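Local atomic coordinates of bacteriocin (Brevibacillus sp. SKDU10, PDB entry 6LWZ), a protein that acts as an antimicrobial peptide of the laterosporulin family, a defensin-like toxin that probably kills competing bacteria. Residues D11-K16 / V31-M36; E24-K29 / T45-P50; A1-C6 / H40-T45. All coordinates share one frame; numbering follows the deposited sequence.

Overall arrangement
All three contacts are built on one antiparallel sheet in which strand 26-35 lies between strands 10-20 and 40-48. Contact 1 pairs 10-20 with 26-35 and is partly buried, with V33, A34 and C35 shielded. Contact 2 joins the other end of 26-35 to 40-48, its centre about 19 Å from that of contact 1; it is a surface contact without a buried residue, dominated by aromatic rings and lysines. Contact 3 also lies at the surface but differs in kind: a disulfide and a single backbone bond tie the N-terminal loop to strand 40-48. It shares T45 with contact 2, and C6-C35 links it covalently to contact 1.

Contact 1: D11-K16 / V31-M36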
loop_
_atom_site.group_PDB
_atom_site.type_symbol
_atom_site.label_atom_id
_atom_site.label_comp_id
_atom_site.label_asym_id
_atom_site.label_seq_id
_atom_site.Cartn_x
_atom_site.Cartn_y
_atom_site.Cartn_z
ATOM N N ASP A 11 -3.669 10.882 8.469
ATOM C CA ASP A 11 -4.917 10.633 9.171
ATOM C C ASP A 11 -5.059 9.143 9.446
ATOM O O ASP A 11 -5.242 8.739 10.587
ATOM C CB ASP A 11 -6.102 11.156 8.357
ATOM C CG ASP A 11 -7.408 11.150 9.142
ATOM O OD1 ASP A 11 -7.373 11.094 10.390
ATOM O OD2 ASP A 11 -8.479 11.200 8.500
ATOM N N ARG A 12 -4.974 8.332 8.396
ATOM C CA ARG A 12 -4.966 6.874 8.545
ATOM C C ARG A 12 -4.287 6.196 7.356
ATOM O O ARG A 12 -3.911 6.847 6.384
ATOM C CB ARG A 12 -6.388 6.323 8.750
ATOM C CG ARG A 12 -7.365 6.628 7.621
ATOM C CD ARG A 12 -8.785 6.804 8.139
ATOM N NE ARG A 12 -8.891 7.941 9.058
ATOM C CZ ARG A 12 -9.969 8.260 9.774
ATOM N NH1 ARG A 12 -11.083 7.539 9.705
ATOM N NH2 ARG A 12 -9.929 9.320 10.573
ATOM N N PHE A 13 -4.104 4.888 7.475
ATOM C CA PHE A 13 -3.623 4.062 6.383
ATOM C C PHE A 13 -4.776 3.226 5.844
ATOM O O PHE A 13 -5.588 2.723 6.616
ATOM C CB PHE A 13 -2.508 3.142 6.871
ATOM C CG PHE A 13 -1.213 3.850 7.119
ATOM C CD1 PHE A 13 -0.987 4.504 8.322
ATOM C CD2 PHE A 13 -0.217 3.867 6.147
ATOM C CE1 PHE A 13 0.214 5.159 8.556
ATOM C CE2 PHE A 13 0.988 4.518 6.371
ATOM C CZ PHE A 13 1.204 5.169 7.575
ATOM N N ILE A 14 -4.852 3.106 4.522
ATOM C CA ILE A 14 -5.801 2.200 3.874
ATOM C C ILE A 14 -5.069 1.057 3.159
ATOM O O ILE A 14 -4.234 1.282 2.283
ATOM C CB ILE A 14 -6.718 2.939 2.880
ATOM C CG1 ILE A 14 -7.518 4.019 3.600
ATOM C CG2 ILE A 14 -7.684 1.967 2.222
ATOM C CD1 ILE A 14 -6.866 5.373 3.554
ATOM N N VAL A 15 -5.427 -0.169 3.533
ATOM C CA VAL A 15 -4.777 -1.385 3.053
ATOM C C VAL A 15 -5.685 -2.089 2.058
ATOM O O VAL A 15 -6.798 -2.466 2.399
ATOM C CB VAL A 15 -4.497 -2.348 4.221
ATOM C CG1 VAL A 15 -3.956 -3.678 3.721
ATOM C CG2 VAL A 15 -3.528 -1.720 5.205
ATOM N N LYS A 16 -5.196 -2.255 0.831
ATOM C CA LYS A 16 -5.944 -2.908 -0.237
ATOM C C LYS A 16 -5.218 -4.175 -0.669
ATOM O O LYS A 16 -4.110 -4.113 -1.194
ATOM C CB LYS A 16 -6.105 -1.959 -1.424
ATOM C CG LYS A 16 -7.101 -0.837 -1.177
ATOM C CD LYS A 16 -6.719 0.441 -1.908
ATOM C CE LYS A 16 -7.741 1.545 -1.675
ATOM N NZ LYS A 16 -7.328 2.855 -2.259
ATOM N N VAL A 31 -0.584 -0.403 -0.055
ATOM C CA VAL A 31 -0.806 0.425 1.121
ATOM C C VAL A 31 -0.834 1.891 0.710
ATOM O O VAL A 31 0.081 2.381 0.045
ATOM C CB VAL A 31 0.297 0.209 2.184
ATOM C CG1 VAL A 31 0.041 1.050 3.434
ATOM C CG2 VAL A 31 0.394 -1.256 2.559
ATOM N N TYR A 32 -1.891 2.582 1.121
ATOM C CA TYR A 32 -2.047 4.011 0.881
ATOM C C TYR A 32 -2.130 4.737 2.213
ATOM O O TYR A 32 -2.516 4.149 3.229
ATOM C CB TYR A 32 -3.324 4.276 0.078
ATOM C CG TYR A 32 -3.194 4.010 -1.405
ATOM C CD1 TYR A 32 -3.089 2.713 -1.891
ATOM C CD2 TYR A 32 -3.187 5.060 -2.324
ATOM C CE1 TYR A 32 -2.970 2.461 -3.251
ATOM C CE2 TYR A 32 -3.068 4.826 -3.688
ATOM C CZ TYR A 32 -2.958 3.523 -4.149
ATOM O OH TYR A 32 -2.837 3.274 -5.499
ATOM N N VAL A 33 -1.757 6.012 2.195
ATOM C CA VAL A 33 -1.950 6.905 3.339
ATOM C C VAL A 33 -3.076 7.867 3.004
ATOM O O VAL A 33 -3.112 8.434 1.907
ATOM C CB VAL A 33 -0.680 7.726 3.713
ATOM C CG1 VAL A 33 0.530 6.824 3.842
ATOM C CG2 VAL A 33 -0.391 8.823 2.700
ATOM N N ALA A 34 -4.011 8.024 3.934
ATOM C CA ALA A 34 -5.004 9.079 3.848
ATOM C C ALA A 34 -4.490 10.206 4.714
ATOM O O ALA A 34 -4.291 10.032 5.912
ATOM C CB ALA A 34 -6.351 8.598 4.336
ATOM N N CYS A 35 -4.231 11.345 4.090
ATOM C CA CYS A 35 -3.698 12.508 4.787
ATOM C C CYS A 35 -4.814 13.343 5.406
ATOM O O CYS A 35 -5.961 13.300 4.952
ATOM C CB CYS A 35 -2.892 13.378 3.818
ATOM S SG CYS A 35 -1.421 12.578 3.135
ATOM N N MET A 36 -4.432 14.193 6.337
ATOM C CA MET A 36 -5.343 15.160 6.879
ATOM C C MET A 36 -5.562 16.175 5.753
ATOM O O MET A 36 -6.660 16.436 5.412
ATOM C CB MET A 36 -4.779 15.849 8.116
ATOM C CG MET A 36 -4.493 14.975 9.311
ATOM S SD MET A 36 -5.848 14.209 10.170
ATOM C CE MET A 36 -6.577 15.578 11.010
HETATM O O HOH W 1 -8.313 11.388 5.774
#
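V31 and F13 open the pairing of strands 31-35 and 11-16 with an apolar touch, V31 CG1 to F13 CD2 at 3.9 Å. The strands form an antiparallel hairpin of the defensin-like sheet, their directions 154° apart. V31 stands opposite V15 in a non-hydrogen-bonded pair and shares its face with F13 and V33.

Y32 turns to the other face and forms a hydrogen-bonded pair with I14, each backbone N donating to the partner's O. The donor I14 N stands above the carbonyl plane of Y32, while F13 CA makes an additional CA-H...O contact with the same oxygen. K16 reaches back over one face of the Y32 ring: its NZ is 4.4 Å from the ring centroid and 14° off the normal, a cation-pi placement.

V33, buried, lies alongside F13 and points the same way. Its CG1, anti to the carbonyl carbon (chi1 -50°), approaches F13 CE2 to 3.5 Å. Beyond it, D11 and R12 form a classic beta bulge opposite A34. A34 O accepts from D11 N at 2.8 Å and from R12 N at 3.1 Å, both in its carbonyl plane, and A34 N donates back to R12 O. On the same face as R12 and I14, A34 CB presses against I14 CD1 at 3.4 Å, tighter than ordinary carbon contact.

C35 points away from strand 11-16 and is joined to C6 by a disulfide. A water donates to both C35 O and D11 OD2, bridging the strand ends. M36 crosses D11 at about a right angle, and its SD comes to 3.5 Å from D11 OD1, the carboxylate oxygen that also forms a salt bridge with R12 NH2.

Contact 2: E24-K29 / T45-P50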
loop_
_atom_site.group_PDB
_atom_site.type_symbol
_atom_site.label_atom_id
_atom_site.label_comp_id
_atom_site.label_asym_id
_atom_site.label_seq_id
_atom_site.Cartn_x
_atom_site.Cartn_y
_atom_site.Cartn_z
ATOM N N GLU A 24 6.335 -10.895 -8.937
ATOM C CA GLU A 24 6.928 -11.490 -7.734
ATOM C C GLU A 24 6.236 -12.791 -7.298
ATOM O O GLU A 24 6.797 -13.546 -6.509
ATOM C CB GLU A 24 6.908 -10.476 -6.589
ATOM C CG GLU A 24 7.735 -9.228 -6.864
ATOM C CD GLU A 24 9.224 -9.435 -6.639
ATOM O OE1 GLU A 24 10.028 -8.914 -7.435
ATOM O OE2 GLU A 24 9.600 -10.110 -5.667
ATOM N N LYS A 25 5.031 -13.050 -7.810
ATOM C CA LYS A 25 4.302 -14.299 -7.519
ATOM C C LYS A 25 4.228 -14.579 -6.012
ATOM O O LYS A 25 4.537 -15.676 -5.533
ATOM C CB LYS A 25 4.913 -15.468 -8.293
ATOM C CG LYS A 25 5.001 -15.189 -9.787
ATOM C CD LYS A 25 4.960 -16.461 -10.622
ATOM C CE LYS A 25 6.232 -17.285 -10.479
ATOM N NZ LYS A 25 6.570 -18.002 -11.746
ATOM N N LYS A 26 3.830 -13.536 -5.289
ATOM C CA LYS A 26 3.567 -13.576 -3.858
ATOM C C LYS A 26 2.292 -12.785 -3.660
ATOM O O LYS A 26 2.004 -11.844 -4.414
ATOM C CB LYS A 26 4.691 -12.910 -3.055
ATOM C CG LYS A 26 5.923 -13.771 -2.809
ATOM C CD LYS A 26 6.994 -13.027 -2.011
ATOM C CE LYS A 26 7.705 -11.980 -2.852
ATOM N NZ LYS A 26 8.717 -11.226 -2.071
ATOM N N TYR A 27 1.526 -13.155 -2.646
ATOM C CA TYR A 27 0.397 -12.337 -2.240
ATOM C C TYR A 27 0.915 -10.959 -1.873
ATOM O O TYR A 27 2.018 -10.836 -1.338
ATOM C CB TYR A 27 -0.320 -12.973 -1.057
ATOM C CG TYR A 27 -1.058 -14.227 -1.436
ATOM C CD1 TYR A 27 -2.077 -14.186 -2.377
ATOM C CD2 TYR A 27 -0.741 -15.458 -0.863
ATOM C CE1 TYR A 27 -2.764 -15.328 -2.742
ATOM C CE2 TYR A 27 -1.424 -16.613 -1.226
ATOM C CZ TYR A 27 -2.438 -16.541 -2.166
ATOM O OH TYR A 27 -3.138 -17.673 -2.547
ATOM N N TYR A 28 0.152 -9.919 -2.188
ATOM C CA TYR A 28 0.560 -8.563 -1.835
ATOM C C TYR A 28 -0.624 -7.646 -1.528
ATOM O O TYR A 28 -1.761 -7.894 -1.946
ATOM C CB TYR A 28 1.455 -7.949 -2.933
ATOM C CG TYR A 28 0.704 -7.522 -4.173
ATOM C CD1 TYR A 28 0.187 -8.466 -5.046
ATOM C CD2 TYR A 28 0.500 -6.176 -4.467
ATOM C CE1 TYR A 28 -0.504 -8.094 -6.182
ATOM C CE2 TYR A 28 -0.191 -5.790 -5.607
ATOM C CZ TYR A 28 -0.688 -6.756 -6.458
ATOM O OH TYR A 28 -1.392 -6.402 -7.580
ATOM N N LYS A 29 -0.329 -6.593 -0.772
ATOM C CA LYS A 29 -1.295 -5.553 -0.441
ATOM C C LYS A 29 -0.709 -4.217 -0.839
ATOM O O LYS A 29 0.459 -3.950 -0.559
ATOM C CB LYS A 29 -1.592 -5.539 1.058
ATOM C CG LYS A 29 -2.092 -6.864 1.601
ATOM C CD LYS A 29 -2.280 -6.818 3.108
ATOM C CE LYS A 29 -2.479 -8.212 3.670
ATOM N NZ LYS A 29 -2.807 -8.175 5.115
ATOM N N THR A 45 4.088 -1.341 -0.998
ATOM C CA THR A 45 3.558 -2.684 -1.190
ATOM C C THR A 45 4.000 -3.546 -0.018
ATOM O O THR A 45 5.168 -3.504 0.372
ATOM C CB THR A 45 4.097 -3.308 -2.497
ATOM O OG1 THR A 45 3.537 -2.623 -3.628
ATOM C CG2 THR A 45 3.760 -4.809 -2.584
ATOM N N GLU A 46 3.070 -4.334 0.518
ATOM C CA GLU A 46 3.332 -5.262 1.622
ATOM C C GLU A 46 3.262 -6.691 1.091
ATOM O O GLU A 46 2.259 -7.074 0.498
ATOM C CB GLU A 46 2.283 -5.056 2.721
ATOM C CG GLU A 46 2.320 -6.058 3.865
ATOM C CD GLU A 46 3.580 -5.972 4.708
ATOM O OE1 GLU A 46 4.305 -4.951 4.631
ATOM O OE2 GLU A 46 3.844 -6.931 5.467
ATOM N N TRP A 47 4.309 -7.482 1.306
ATOM C CA TRP A 47 4.384 -8.822 0.720
ATOM C C TRP A 47 3.826 -9.895 1.639
ATOM O O TRP A 47 4.015 -9.851 2.850
ATOM C CB TRP A 47 5.822 -9.181 0.356
ATOM C CG TRP A 47 6.412 -8.315 -0.702
ATOM C CD1 TRP A 47 7.478 -7.479 -0.571
ATOM C CD2 TRP A 47 5.970 -8.195 -2.061
ATOM N NE1 TRP A 47 7.727 -6.841 -1.760
ATOM C CE2 TRP A 47 6.818 -7.265 -2.693
ATOM C CE3 TRP A 47 4.939 -8.785 -2.803
ATOM C CZ2 TRP A 47 6.668 -6.904 -4.035
ATOM C CZ3 TRP A 47 4.787 -8.425 -4.139
ATOM C CH2 TRP A 47 5.648 -7.490 -4.739
ATOM N N GLY A 48 3.148 -10.865 1.038
ATOM C CA GLY A 48 2.601 -12.011 1.751
ATOM C C GLY A 48 3.324 -13.291 1.375
ATOM O O GLY A 48 4.499 -13.274 0.986
ATOM N N GLY A 49 2.613 -14.408 1.473
ATOM C CA GLY A 49 3.208 -15.717 1.230
ATOM C C GLY A 49 3.480 -15.992 -0.236
ATOM O O GLY A 49 3.179 -15.154 -1.100
ATOM N N PRO A 50 4.060 -17.167 -0.531
ATOM C CA PRO A 50 4.232 -17.550 -1.918
ATOM C C PRO A 50 2.888 -17.843 -2.567
ATOM O O PRO A 50 1.875 -18.041 -1.885
ATOM C CB PRO A 50 5.109 -18.797 -1.850
ATOM C CG PRO A 50 4.894 -19.349 -0.501
ATOM C CD PRO A 50 4.521 -18.210 0.396
#
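Y27 O takes the shortest polar bond here, from G48 N at 2.6 Å, short for an amide pair and with the donor well above the carbonyl plane, so no particular strength can be read from it. Y27 N in turn donates to G49 O, whereas K29 and E46 exchange two straighter backbone bonds, E46 N to K29 O reaching 172° at the hydrogen. Between K26 opposite P50 and Y28 opposite W47 the register shifts by one residue, a beta bulge.

W47 buries more surface in this contact than any other residue. Over one face of its indole, K26 NZ lies 4.1 Å from the centroid of the five-membered ring and 15° off its normal, a cation-pi geometry; a bend at chi3 (-74°) brings the ammonium group there. T45 CG2, from W47's own strand, lies over the opposite face, offset toward the rim, and Y27 O meets the edge in plane. E24 crosses W47 at about a right angle, E24 CG 3.4 Å from W47 CH2, while Y28 CB approaches W47 CZ3 at 3.6 Å.

The polar ends of T45 and E46 look elsewhere: T45 OG1 bonds to Q30 and Y42, and E46 OE1 forms a salt bridge with R44. H21 packs edge-to-face with both Y28 and W47. Strand 26-29 is thus flanked by 45-48 and, through backbone bonds of Y28 to K18 and G19, by strand 10-20.

Contact 3: A1-C6 / H40-T45; sequences ACVNQC and HLYCRT
C2 and C43 are covalently joined, SG to SG at 1.9 Å, where the CA atoms of the two segments also approach most closely. Both sulfurs stand anti to their own backbone N (chi1 -155° and -167°), and the torsion about the S-S bond is -144°. The bond is modelled short and its twist lies far from the usual size near 90°, so at 2.2 Å resolution the detail of the bridge is doubtful, though the linkage itself is not.

The backbone adds one hydrogen bond, V3 N to C43 O at 3.0 Å, in the carbonyl plane and on a lone pair. It directly follows the disulfide, fixing the loop beside the strand by two different links.

Segment 1-6 has no regular structure, so the contact ties an N-terminal loop onto an outermost strand of a three-stranded, disulfide-linked sheet consistent with the defensin-like family. A classic beta bulge occurs in that strand, C43 and R44 both facing V31, and a second disulfide, from C6, anchors the loop's far end to the middle strand.

Apolar contact is modest. N4 and L41 cross at about a right angle, with CB of N4 3.6 Å from CB of L41. V3 CG2 comes obliquely to the Y42 ring, 4.2 Å from Y42 CE2.

Carbon also meets carbonyl oxygen in both directions: V3 CG2 lies 3.3 Å from C43 O, the acceptor of the backbone bond, and R44 CB lies 3.8 Å from A1 O.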
loop_
_atom_site.group_PDB
_atom_site.type_symbol
_atom_site.label_atom_id
_atom_site.label_comp_id
_atom_site.label_asym_id
_atom_site.label_seq_id
_atom_site.Cartn_x
_atom_site.Cartn_y
_atom_site.Cartn_z
ATOM N N ALA A 1 10.369 4.760 3.951
ATOM C CA ALA A 1 9.776 3.597 3.218
ATOM C C ALA A 1 8.436 3.892 2.541
ATOM O O ALA A 1 7.991 3.114 1.704
ATOM C CB ALA A 1 9.639 2.403 4.142
ATOM N N CYS A 2 7.795 4.995 2.913
ATOM C CA CYS A 2 6.595 5.476 2.236
ATOM C C CYS A 2 6.975 6.423 1.091
ATOM O O CYS A 2 7.837 7.287 1.257
ATOM C CB CYS A 2 5.699 6.196 3.241
ATOM S SG CYS A 2 3.953 6.208 2.798
ATOM N N VAL A 3 6.326 6.268 -0.062
ATOM C CA VAL A 3 6.705 7.007 -1.273
ATOM C C VAL A 3 6.226 8.455 -1.253
ATOM O O VAL A 3 7.031 9.385 -1.335
ATOM C CB VAL A 3 6.176 6.311 -2.540
ATOM C CG1 VAL A 3 6.451 7.153 -3.781
ATOM C CG2 VAL A 3 6.821 4.947 -2.687
ATOM N N ASN A 4 4.912 8.635 -1.185
ATOM C CA ASN A 4 4.311 9.946 -1.008
ATOM C C ASN A 4 4.069 10.070 0.484
ATOM O O ASN A 4 3.919 9.055 1.169
ATOM C CB ASN A 4 2.981 10.046 -1.764
ATOM C CG ASN A 4 3.132 9.854 -3.267
ATOM O OD1 ASN A 4 2.922 8.762 -3.788
ATOM N ND2 ASN A 4 3.482 10.918 -3.968
ATOM N N GLN A 5 4.047 11.295 0.998
ATOM C CA GLN A 5 3.690 11.519 2.400
ATOM C C GLN A 5 2.866 12.789 2.575
ATOM O O GLN A 5 2.694 13.575 1.643
ATOM C CB GLN A 5 4.936 11.513 3.305
ATOM C CG GLN A 5 5.346 10.112 3.759
ATOM C CD GLN A 5 6.363 10.098 4.892
ATOM O OE1 GLN A 5 6.775 11.146 5.399
ATOM N NE2 GLN A 5 6.786 8.899 5.287
ATOM N N CYS A 6 2.334 12.951 3.782
ATOM C CA CYS A 6 1.413 14.035 4.093
ATOM C C CYS A 6 2.151 15.311 4.475
ATOM O O CYS A 6 3.218 15.247 5.088
ATOM C CB CYS A 6 0.487 13.598 5.222
ATOM S SG CYS A 6 -0.375 12.070 4.803
ATOM N N HIS A 40 -5.899 10.358 -0.590
ATOM C CA HIS A 40 -5.111 9.176 -0.825
ATOM C C HIS A 40 -3.894 9.149 -1.677
ATOM O O HIS A 40 -3.956 9.398 -2.848
ATOM C CB HIS A 40 -6.036 8.102 -1.320
ATOM C CG HIS A 40 -7.130 7.820 -0.376
ATOM N ND1 HIS A 40 -7.792 8.816 0.292
ATOM C CD2 HIS A 40 -7.648 6.661 0.053
ATOM C CE1 HIS A 40 -8.670 8.276 1.101
ATOM N NE2 HIS A 40 -8.615 6.971 0.957
ATOM N N LEU A 41 -2.791 8.762 -1.075
ATOM C CA LEU A 41 -1.524 8.635 -1.811
ATOM C C LEU A 41 -0.948 7.245 -1.567
ATOM O O LEU A 41 -0.990 6.752 -0.440
ATOM C CB LEU A 41 -0.554 9.715 -1.345
ATOM C CG LEU A 41 -0.990 11.142 -1.635
ATOM C CD1 LEU A 41 0.027 12.129 -1.120
ATOM C CD2 LEU A 41 -1.265 11.360 -3.106
ATOM N N TYR A 42 -0.411 6.678 -2.634
ATOM C CA TYR A 42 0.232 5.352 -2.588
ATOM C C TYR A 42 1.448 5.418 -1.670
ATOM O O TYR A 42 2.280 6.274 -1.834
ATOM C CB TYR A 42 0.721 4.980 -3.978
ATOM C CG TYR A 42 1.538 3.729 -3.976
ATOM C CD1 TYR A 42 0.933 2.512 -3.779
ATOM C CD2 TYR A 42 2.899 3.767 -4.150
ATOM C CE1 TYR A 42 1.659 1.344 -3.763
ATOM C CE2 TYR A 42 3.646 2.612 -4.144
ATOM C CZ TYR A 42 3.020 1.403 -3.946
ATOM O OH TYR A 42 3.724 0.258 -3.929
ATOM N N CYS A 43 1.509 4.486 -0.736
ATOM C CA CYS A 43 2.625 4.444 0.223
ATOM C C CYS A 43 3.617 3.360 -0.174
ATOM O O CYS A 43 4.729 3.709 -0.491
ATOM C CB CYS A 43 2.134 4.155 1.637
ATOM S SG CYS A 43 3.353 4.456 2.938
ATOM N N ARG A 44 3.187 2.108 -0.168
ATOM C CA ARG A 44 4.095 0.989 -0.368
ATOM C C ARG A 44 3.345 -0.316 -0.600
ATOM O O ARG A 44 2.131 -0.386 -0.441
ATOM C CB ARG A 44 5.041 0.857 0.842
ATOM C CG ARG A 44 4.336 0.854 2.194
ATOM C CD ARG A 44 5.265 0.527 3.349
ATOM N NE ARG A 44 5.283 -0.907 3.644
ATOM C CZ ARG A 44 6.330 -1.721 3.500
ATOM N NH1 ARG A 44 7.509 -1.276 3.061
ATOM N NH2 ARG A 44 6.194 -3.007 3.812
ATOM N N THR A 45 4.088 -1.341 -0.998
ATOM C CA THR A 45 3.558 -2.684 -1.190
ATOM C C THR A 45 4.000 -3.546 -0.018
ATOM O O THR A 45 5.168 -3.504 0.372
ATOM C CB THR A 45 4.097 -3.308 -2.497
ATOM O OG1 THR A 45 3.537 -2.623 -3.628
ATOM C CG2 THR A 45 3.760 -4.809 -2.584
#